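Local atomic coordinates of uncharacterized protein (Parabacteroides merdae ATCC 43184, PDB entry 5BMT), a protein that is of unknown function but combines an N-terminal domain of the lipoprotein OB family with a region built largely of long paired beta strands. Residues A[133-145]-A[155-167]. Sequence-based numbering, arbitrary orientation.
Sequences QKNTYIMSMDSNQ and RVYTLCLRAQKRE
A long antiparallel strand pair with a classic beta bulge joins 133-145 to 155-167 in a region consistent with an immunoglobulin-like fold. At the bulge Lys134 O accepts from two successive amides, Arg166 N at 2.7 Å and Glu167 N at 3.1 Å, and the register slips by one. In one of its two modelled conformers the extra residue, Arg166, bends its flexible chain back across Thr136 (CG beside its own N, chi1 -60°), presenting its guanidinium edge: NH1 reaches Thr136 OG1 at 3.1 Å, in plane and nearly straight (170°). A water links this hydroxyl to Gln164 OE1, and Gln164 NE2 donates to the backbone O of Asp99, giving both halves of the amide a partner.

On the other face, small Ala163 suits its place beside the Tyr137 ring, its CB 3.6 Å from CE1. One modelled conformer of selenomethionine Met139 lays SE against Leu161 CB at 4.0 Å, an apolar patch continued by Leu159.

Where regular pairing ends, the Gln145 amide stands in for a peptide group: OE1 accepts from Thr158 N at 2.9 Å, NE2 donates to Thr158 O at 3.0 Å. NE2 also donates to Asp142 O, helping fix the amide's rotation.

Strand 85-89 flanks 134-140 and strand 203-214 flanks 153-167, both in parallel. Val122 and Phe126 of strand 118-126 pack on Leu161 and Tyr137, while helix 186-198 meets Met141 and Tyr157.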
ATOM      1  N   GLN A 133      19.553   6.584  -3.019  1.00 22.10           N
ATOM      2  CA  GLN A 133      19.615   5.340  -2.248  1.00 20.17           C
ATOM      3  C   GLN A 133      18.480   4.446  -2.736  1.00 21.97           C
ATOM      4  O   GLN A 133      17.394   4.941  -3.056  1.00 22.49           O
ATOM      5  CB  GLN A 133      19.461   5.644  -0.739  1.00 20.38           C
ATOM      6  CG  GLN A 133      19.499   4.392   0.166  1.00 20.07           C
ATOM      7  CD  GLN A 133      19.430   4.780   1.627  1.00 21.03           C
ATOM      8  OE1 GLN A 133      20.112   5.707   2.091  1.00 20.19           O
ATOM      9  NE2 GLN A 133      18.683   4.006   2.402  1.00 17.40           N
ATOM     10  N   LYS A 134      18.718   3.134  -2.796  1.00 19.22           N
ATOM     11  CA  LYS A 134      17.668   2.205  -3.178  1.00 18.30           C
ATOM     12  C   LYS A 134      17.575   1.129  -2.115  1.00 18.75           C
ATOM     13  O   LYS A 134      18.599   0.612  -1.666  1.00 19.67           O
ATOM     14  CB  LYS A 134      17.934   1.576  -4.559  1.00 20.68           C
ATOM     15  CG  LYS A 134      17.969   2.590  -5.714  1.00 34.37           C
ATOM     16  CD  LYS A 134      16.570   2.908  -6.247  1.00 44.31           C
ATOM     17  CE  LYS A 134      16.576   4.004  -7.284  1.00 56.28           C
ATOM     18  NZ  LYS A 134      16.508   5.343  -6.651  1.00 64.16           N
ATOM     19  N   ASN A 135      16.344   0.790  -1.738  1.00 16.62           N
ATOM     20  CA  ASN A 135      16.082  -0.240  -0.747  1.00 16.26           C
ATOM     21  C   ASN A 135      15.227  -1.325  -1.336  1.00 18.59           C
ATOM     22  O   ASN A 135      14.477  -1.072  -2.295  1.00 18.63           O
ATOM     23  CB  ASN A 135      15.320   0.346   0.449  1.00 15.98           C
ATOM     24  CG  ASN A 135      15.904   1.576   1.070  1.00 17.68           C
ATOM     25  OD1 ASN A 135      17.113   1.792   1.055  1.00 19.03           O
ATOM     26  ND2 ASN A 135      15.080   2.302   1.801  1.00 19.18           N
ATOM     27  N   THR A 136      15.264  -2.507  -0.720  1.00 15.65           N
ATOM     28  CA  THR A 136      14.302  -3.567  -1.000  1.00 15.69           C
ATOM     29  C   THR A 136      13.674  -3.933   0.336  1.00 16.22           C
ATOM     30  O   THR A 136      14.210  -3.591   1.409  1.00 18.20           O
ATOM     31  CB  THR A 136      14.831  -4.761  -1.775  1.00 22.49           C
ATOM     32  OG1 THR A 136      15.943  -5.297  -1.082  1.00 26.16           O
ATOM     33  CG2 THR A 136      15.111  -4.393  -3.251  1.00 26.56           C
ATOM     34  N   TYR A 137      12.535  -4.589   0.266  1.00 14.35           N
ATOM     35  CA  TYR A 137      11.725  -4.821   1.443  1.00 13.97           C
ATOM     36  C   TYR A 137      11.237  -6.224   1.572  1.00 17.13           C
ATOM     37  O   TYR A 137      11.189  -6.988   0.613  1.00 17.25           O
ATOM     38  CB  TYR A 137      10.470  -3.898   1.370  1.00 13.20           C
ATOM     39  CG  TYR A 137      10.833  -2.427   1.371  1.00 12.91           C
ATOM     40  CD1 TYR A 137      10.987  -1.728   2.567  1.00 14.35           C
ATOM     41  CD2 TYR A 137      11.071  -1.737   0.173  1.00 13.51           C
ATOM     42  CE1 TYR A 137      11.396  -0.397   2.580  1.00 14.00           C
ATOM     43  CE2 TYR A 137      11.488  -0.405   0.175  1.00 14.50           C
ATOM     44  CZ  TYR A 137      11.638   0.262   1.384  1.00 14.86           C
ATOM     45  OH  TYR A 137      12.065   1.577   1.410  1.00 15.60           O
ATOM     46  N   ILE A 138      10.844  -6.557   2.800  1.00 14.84           N
ATOM     47  CA  ILE A 138      10.191  -7.798   3.096  1.00 15.35           C
ATOM     48  C   ILE A 138       9.016  -7.472   4.005  1.00 16.53           C
ATOM     49  O   ILE A 138       9.195  -6.870   5.077  1.00 15.82           O
ATOM     50  CB  ILE A 138      11.137  -8.900   3.700  1.00 19.62           C
ATOM     51  CG1 ILE A 138      10.352 -10.124   4.204  1.00 22.63           C
ATOM     52  CG2 ILE A 138      12.012  -8.371   4.833  1.00 19.87           C
ATOM     53  CD1 ILE A 138      10.068 -11.011   3.222  1.00 34.45           C
HETATM   54  N   MSE A 139       7.821  -7.840   3.566  1.00 14.10           N
HETATM   55  CA  MSE A 139       6.602  -7.715   4.350  0.65 12.50           C
HETATM   56  C   MSE A 139       6.224  -9.124   4.742  1.00 16.56           C
HETATM   57  O   MSE A 139       6.030  -9.967   3.864  1.00 16.57           O
HETATM   58  CB  MSE A 139       5.490  -7.011   3.550  0.65 13.27           C
HETATM   59  CG  MSE A 139       4.212  -6.841   4.348  0.65 15.64           C
HETATM   60 SE   MSE A 139       4.289  -5.441   5.685  0.49 18.61          SE
HETATM   61  CE  MSE A 139       3.115  -4.121   4.908  0.65 16.53           C
ATOM     62  N   SER A 140       6.177  -9.400   6.039  1.00 15.73           N
ATOM     63  CA  SER A 140       5.892 -10.750   6.460  1.00 16.17           C
ATOM     64  C   SER A 140       4.840 -10.783   7.537  1.00 21.21           C
ATOM     65  O   SER A 140       4.557  -9.767   8.174  1.00 20.34           O
ATOM     66  CB  SER A 140       7.183 -11.414   6.950  1.00 19.02           C
ATOM     67  OG  SER A 140       7.776 -10.705   8.033  1.00 22.98           O
HETATM   68  N   MSE A 141       4.428 -11.977   7.893  0.50 18.33           N
HETATM   69  CA  MSE A 141       3.530 -12.128   9.016  0.50 17.62           C
HETATM   70  C   MSE A 141       3.442 -13.570   9.387  0.50 22.87           C
HETATM   71  O   MSE A 141       3.805 -14.448   8.595  0.50 22.42           O
HETATM   72  CB  MSE A 141       2.127 -11.530   8.772  0.50 18.77           C
HETATM   73  CG  MSE A 141       1.475 -11.947   7.469  0.50 24.17           C
HETATM   74 SE   MSE A 141      -0.438 -12.002   7.735  0.38 29.49          SE
HETATM   75  CE  MSE A 141      -0.476 -13.493   8.579  0.50 23.28           C
ATOM     76  N   ASP A 142       2.996 -13.805  10.616  0.50 21.43           N
ATOM     77  CA  ASP A 142       2.775 -15.129  11.142  0.50 22.26           C
ATOM     78  C   ASP A 142       1.301 -15.458  10.923  0.50 26.90           C
ATOM     79  O   ASP A 142       0.449 -14.872  11.587  0.50 27.17           O
ATOM     80  CB  ASP A 142       3.182 -15.166  12.630  0.50 24.65           C
ATOM     81  CG  ASP A 142       2.825 -16.441  13.369  0.50 36.85           C
ATOM     82  OD1 ASP A 142       2.650 -17.491  12.701  0.50 35.80           O
ATOM     83  OD2 ASP A 142       2.735 -16.395  14.621  0.50 45.33           O
ATOM     84  N   SER A 143       0.995 -16.351   9.960  1.00 24.52           N
ATOM     85  CA  SER A 143      -0.379 -16.805   9.666  1.00 25.90           C
ATOM     86  C   SER A 143      -1.035 -17.594  10.828  1.00 32.72           C
ATOM     87  O   SER A 143      -2.248 -17.805  10.803  1.00 34.78           O
ATOM     88  CB  SER A 143      -0.399 -17.645   8.393  1.00 27.06           C
ATOM     89  OG  SER A 143       0.259 -18.889   8.554  1.00 33.53           O
ATOM     90  N   ASN A 144      -0.256 -18.011  11.837  1.00 29.94           N
ATOM     91  CA  ASN A 144      -0.785 -18.743  13.002  1.00 30.13           C
ATOM     92  C   ASN A 144      -1.103 -17.801  14.175  1.00 34.09           C
ATOM     93  O   ASN A 144      -1.598 -18.263  15.202  1.00 34.21           O
ATOM     94  CB  ASN A 144       0.208 -19.817  13.473  1.00 31.48           C
ATOM     95  CG  ASN A 144       0.397 -20.950  12.498  1.00 54.10           C
ATOM     96  OD1 ASN A 144      -0.485 -21.276  11.703  1.00 42.43           O
ATOM     97  ND2 ASN A 144       1.538 -21.612  12.584  1.00 54.59           N
ATOM     98  N   GLN A 145      -0.794 -16.497  14.032  1.00 31.59           N
ATOM     99  CA  GLN A 145      -1.012 -15.495  15.074  1.00 31.25           C
ATOM    100  C   GLN A 145      -2.470 -15.335  15.413  1.00 31.77           C
ATOM    101  O   GLN A 145      -3.339 -15.415  14.549  1.00 31.37           O
ATOM    102  CB  GLN A 145      -0.445 -14.104  14.664  1.00 31.51           C
ATOM    103  CG  GLN A 145      -1.373 -13.273  13.750  1.00 31.00           C
ATOM    104  CD  GLN A 145      -0.809 -11.927  13.380  1.00 32.88           C
ATOM    105  OE1 GLN A 145      -1.151 -10.922  13.977  1.00 22.87           O
ATOM    106  NE2 GLN A 145       0.047 -11.881  12.379  1.00 38.41           N
ATOM    107  N   ARG A 155      -9.162  -7.389  18.035  1.00 22.21           N
ATOM    108  CA  ARG A 155      -8.768  -8.310  16.963  1.00 20.18           C
ATOM    109  C   ARG A 155      -7.906  -7.622  15.898  1.00 20.89           C
ATOM    110  O   ARG A 155      -8.198  -7.694  14.705  1.00 21.82           O
ATOM    111  CB  ARG A 155     -10.021  -8.973  16.313  1.00 20.77           C
ATOM    112  CG  ARG A 155     -10.861  -9.718  17.369  1.00 24.04           C
ATOM    113  CD  ARG A 155     -12.004 -10.538  16.773  1.00 25.27           C
ATOM    114  NE  ARG A 155     -11.519 -11.594  15.885  1.00 25.30           N
ATOM    115  CZ  ARG A 155     -11.114 -12.802  16.264  1.00 31.33           C
ATOM    116  NH1 ARG A 155     -11.139 -13.150  17.551  1.00 30.58           N
ATOM    117  NH2 ARG A 155     -10.672 -13.670  15.364  1.00 28.78           N
ATOM    118  N   VAL A 156      -6.806  -7.015  16.332  1.00 18.90           N
ATOM    119  CA  VAL A 156      -5.871  -6.377  15.400  1.00 17.05           C
ATOM    120  C   VAL A 156      -4.751  -7.373  15.045  1.00 19.09           C
ATOM    121  O   VAL A 156      -4.126  -7.962  15.949  1.00 19.39           O
ATOM    122  CB  VAL A 156      -5.284  -5.104  16.049  1.00 19.95           C
ATOM    123  CG1 VAL A 156      -4.265  -4.435  15.122  1.00 19.16           C
ATOM    124  CG2 VAL A 156      -6.383  -4.118  16.452  1.00 19.65           C
ATOM    125  N   TYR A 157      -4.502  -7.557  13.741  1.00 16.45           N
ATOM    126  CA  TYR A 157      -3.423  -8.412  13.242  1.00 15.07           C
ATOM    127  C   TYR A 157      -2.190  -7.572  13.054  1.00 19.11           C
ATOM    128  O   TYR A 157      -2.295  -6.377  12.775  1.00 18.29           O
ATOM    129  CB  TYR A 157      -3.823  -9.044  11.892  1.00 15.67           C
ATOM    130  CG  TYR A 157      -4.874 -10.119  12.039  1.00 16.54           C
ATOM    131  CD1 TYR A 157      -4.514 -11.444  12.268  1.00 17.05           C
ATOM    132  CD2 TYR A 157      -6.233  -9.814  11.948  1.00 17.89           C
ATOM    133  CE1 TYR A 157      -5.480 -12.444  12.397  1.00 19.56           C
ATOM    134  CE2 TYR A 157      -7.209 -10.808  12.070  1.00 19.11           C
ATOM    135  CZ  TYR A 157      -6.824 -12.120  12.294  1.00 22.64           C
ATOM    136  OH  TYR A 157      -7.768 -13.109  12.397  1.00 21.71           O
ATOM    137  N   THR A 158      -1.022  -8.179  13.191  1.00 17.61           N
ATOM    138  CA  THR A 158       0.209  -7.409  13.005  1.00 16.75           C
ATOM    139  C   THR A 158       1.037  -7.997  11.862  1.00 19.50           C
ATOM    140  O   THR A 158       1.325  -9.207  11.846  1.00 20.97           O
ATOM    141  CB  THR A 158       1.028  -7.394  14.315  1.00 21.62           C
ATOM    142  OG1 THR A 158       0.288  -6.705  15.320  1.00 22.78           O
ATOM    143  CG2 THR A 158       2.389  -6.687  14.150  1.00 21.78           C
ATOM    144  N   LEU A 159       1.368  -7.133  10.893  1.00 15.13           N
ATOM    145  CA  LEU A 159       2.265  -7.444   9.785  0.70 15.25           C
ATOM    146  C   LEU A 159       3.612  -6.815  10.128  1.00 16.23           C
ATOM    147  O   LEU A 159       3.659  -5.929  10.993  1.00 17.58           O
ATOM    148  CB  LEU A 159       1.713  -6.865   8.473  0.70 16.02           C
ATOM    149  CG  LEU A 159       0.616  -7.657   7.760  0.70 20.82           C
ATOM    150  CD1 LEU A 159      -0.670  -7.739   8.585  0.70 21.62           C
ATOM    151  CD2 LEU A 159       0.305  -7.028   6.414  0.70 21.00           C
ATOM    152  N   CYS A 160       4.686  -7.277   9.502  1.00 14.50           N
ATOM    153  CA  CYS A 160       5.990  -6.715   9.777  0.70 14.23           C
ATOM    154  C   CYS A 160       6.663  -6.249   8.496  1.00 17.94           C
ATOM    155  O   CYS A 160       6.704  -6.978   7.512  1.00 17.27           O
ATOM    156  CB  CYS A 160       6.855  -7.729  10.506  0.70 15.87           C
ATOM    157  SG  CYS A 160       8.538  -7.156  10.796  0.70 20.00           S
ATOM    158  N   LEU A 161       7.215  -5.018   8.519  1.00 14.18           N
ATOM    159  CA  LEU A 161       7.927  -4.486   7.357  1.00 13.35           C
ATOM    160  C   LEU A 161       9.373  -4.260   7.736  1.00 14.82           C
ATOM    161  O   LEU A 161       9.658  -3.578   8.743  1.00 16.47           O
ATOM    162  CB  LEU A 161       7.327  -3.180   6.841  1.00 13.94           C
ATOM    163  CG  LEU A 161       8.012  -2.603   5.583  1.00 17.57           C
ATOM    164  CD1 LEU A 161       7.833  -3.509   4.368  1.00 17.33           C
ATOM    165  CD2 LEU A 161       7.466  -1.230   5.264  1.00 22.17           C
ATOM    166  N   ARG A 162      10.286  -4.882   6.964  1.00 13.23           N
ATOM    167  CA  ARG A 162      11.709  -4.683   7.137  1.00 13.40           C
ATOM    168  C   ARG A 162      12.341  -4.290   5.811  1.00 15.65           C
ATOM    169  O   ARG A 162      11.777  -4.560   4.740  1.00 14.94           O
ATOM    170  CB  ARG A 162      12.362  -5.916   7.768  1.00 14.86           C
ATOM    171  CG  ARG A 162      11.815  -6.023   9.206  1.00 19.95           C
ATOM    172  CD  ARG A 162      12.109  -7.298   9.927  1.00 18.42           C
ATOM    173  NE  ARG A 162      13.513  -7.375  10.305  1.00 19.29           N
ATOM    174  CZ  ARG A 162      14.030  -8.361  11.031  1.00 24.43           C
ATOM    175  NH1 ARG A 162      13.249  -9.323  11.505  1.00 19.67           N
ATOM    176  NH2 ARG A 162      15.318  -8.364  11.331  1.00 20.05           N
ATOM    177  N   ALA A 163      13.463  -3.596   5.891  1.00 15.48           N
ATOM    178  CA  ALA A 163      14.141  -3.057   4.711  1.00 15.04           C
ATOM    179  C   ALA A 163      15.610  -3.398   4.693  1.00 17.06           C
ATOM    180  O   ALA A 163      16.247  -3.399   5.756  1.00 17.28           O
ATOM    181  CB  ALA A 163      14.010  -1.544   4.695  1.00 16.70           C
ATOM    182  N   GLN A 164      16.142  -3.574   3.485  1.00 15.64           N
ATOM    183  CA  GLN A 164      17.583  -3.753   3.273  1.00 15.33           C
ATOM    184  C   GLN A 164      18.059  -2.707   2.291  1.00 18.57           C
ATOM    185  O   GLN A 164      17.368  -2.444   1.303  1.00 18.06           O
ATOM    186  CB  GLN A 164      17.932  -5.146   2.725  1.00 16.98           C
ATOM    187  CG  GLN A 164      17.666  -6.285   3.710  1.00 19.74           C
ATOM    188  CD  GLN A 164      17.839  -7.618   3.015  1.00 30.16           C
ATOM    189  OE1 GLN A 164      17.033  -8.012   2.169  1.00 25.37           O
ATOM    190  NE2 GLN A 164      18.905  -8.338   3.343  1.00 24.25           N
ATOM    191  N   LYS A 165      19.239  -2.121   2.537  1.00 17.39           N
ATOM    192  CA  LYS A 165      19.803  -1.174   1.578  1.00 18.06           C
ATOM    193  C   LYS A 165      20.374  -1.968   0.400  1.00 20.40           C
ATOM    194  O   LYS A 165      21.123  -2.930   0.629  1.00 22.35           O
ATOM    195  CB  LYS A 165      20.889  -0.298   2.236  1.00 19.52           C
ATOM    196  CG  LYS A 165      21.224   0.964   1.423  1.00 21.63           C
ATOM    197  CD  LYS A 165      22.472   1.702   1.945  1.00 27.95           C
ATOM    198  CE  LYS A 165      22.353   2.208   3.356  1.00 34.82           C
ATOM    199  NZ  LYS A 165      23.584   2.952   3.762  1.00 34.67           N
ATOM    200  N   ARG A 166      20.009  -1.582  -0.841  1.00 19.03           N
ATOM    201  CA  ARG A 166      20.546  -2.272  -2.024  0.70 19.69           C
ATOM    202  C   ARG A 166      21.539  -1.395  -2.792  1.00 24.64           C
ATOM    203  O   ARG A 166      22.477  -1.939  -3.389  1.00 25.44           O
ATOM    204  CB  ARG A 166      19.429  -2.753  -2.953  0.70 20.52           C
ATOM    205  CG  ARG A 166      18.453  -3.739  -2.292  0.70 21.44           C
ATOM    206  CD  ARG A 166      19.015  -5.140  -1.986  0.70 21.68           C
ATOM    207  NE  ARG A 166      19.361  -5.891  -3.197  0.70 19.49           N
ATOM    208  CZ  ARG A 166      18.511  -6.634  -3.901  0.70 27.89           C
ATOM    209  NH1 ARG A 166      17.250  -6.766  -3.510  0.70 21.59           N
ATOM    210  NH2 ARG A 166      18.932  -7.302  -4.969  0.70 22.32           N
ATOM    211  N   GLU A 167      21.364  -0.062  -2.779  1.00 21.92           N
ATOM    212  CA  GLU A 167      22.294   0.896  -3.416  1.00 22.21           C
ATOM    213  C   GLU A 167      22.529   2.019  -2.433  1.00 24.53           C
ATOM    214  O   GLU A 167      21.568   2.532  -1.862  1.00 20.88           O
ATOM    215  CB  GLU A 167      21.764   1.434  -4.755  1.00 23.79           C
ATOM    216  CG  GLU A 167      21.632   0.384  -5.852  1.00 31.57           C
ATOM    217  CD  GLU A 167      20.964   0.823  -7.144  1.00 60.50           C
ATOM    218  OE1 GLU A 167      21.274   1.932  -7.636  1.00 49.41           O
ATOM    219  OE2 GLU A 167      20.165   0.030  -7.694  1.00 62.37           O
TER
HETATM  220  O   HOH W   1      22.921   5.235   2.097  1.00 28.96           O
HETATM  221  O   HOH W   2      14.992  -7.132   0.684  1.00 30.63           O
HETATM  222  O   HOH W   3       3.001 -11.308  12.119  1.00 31.46           O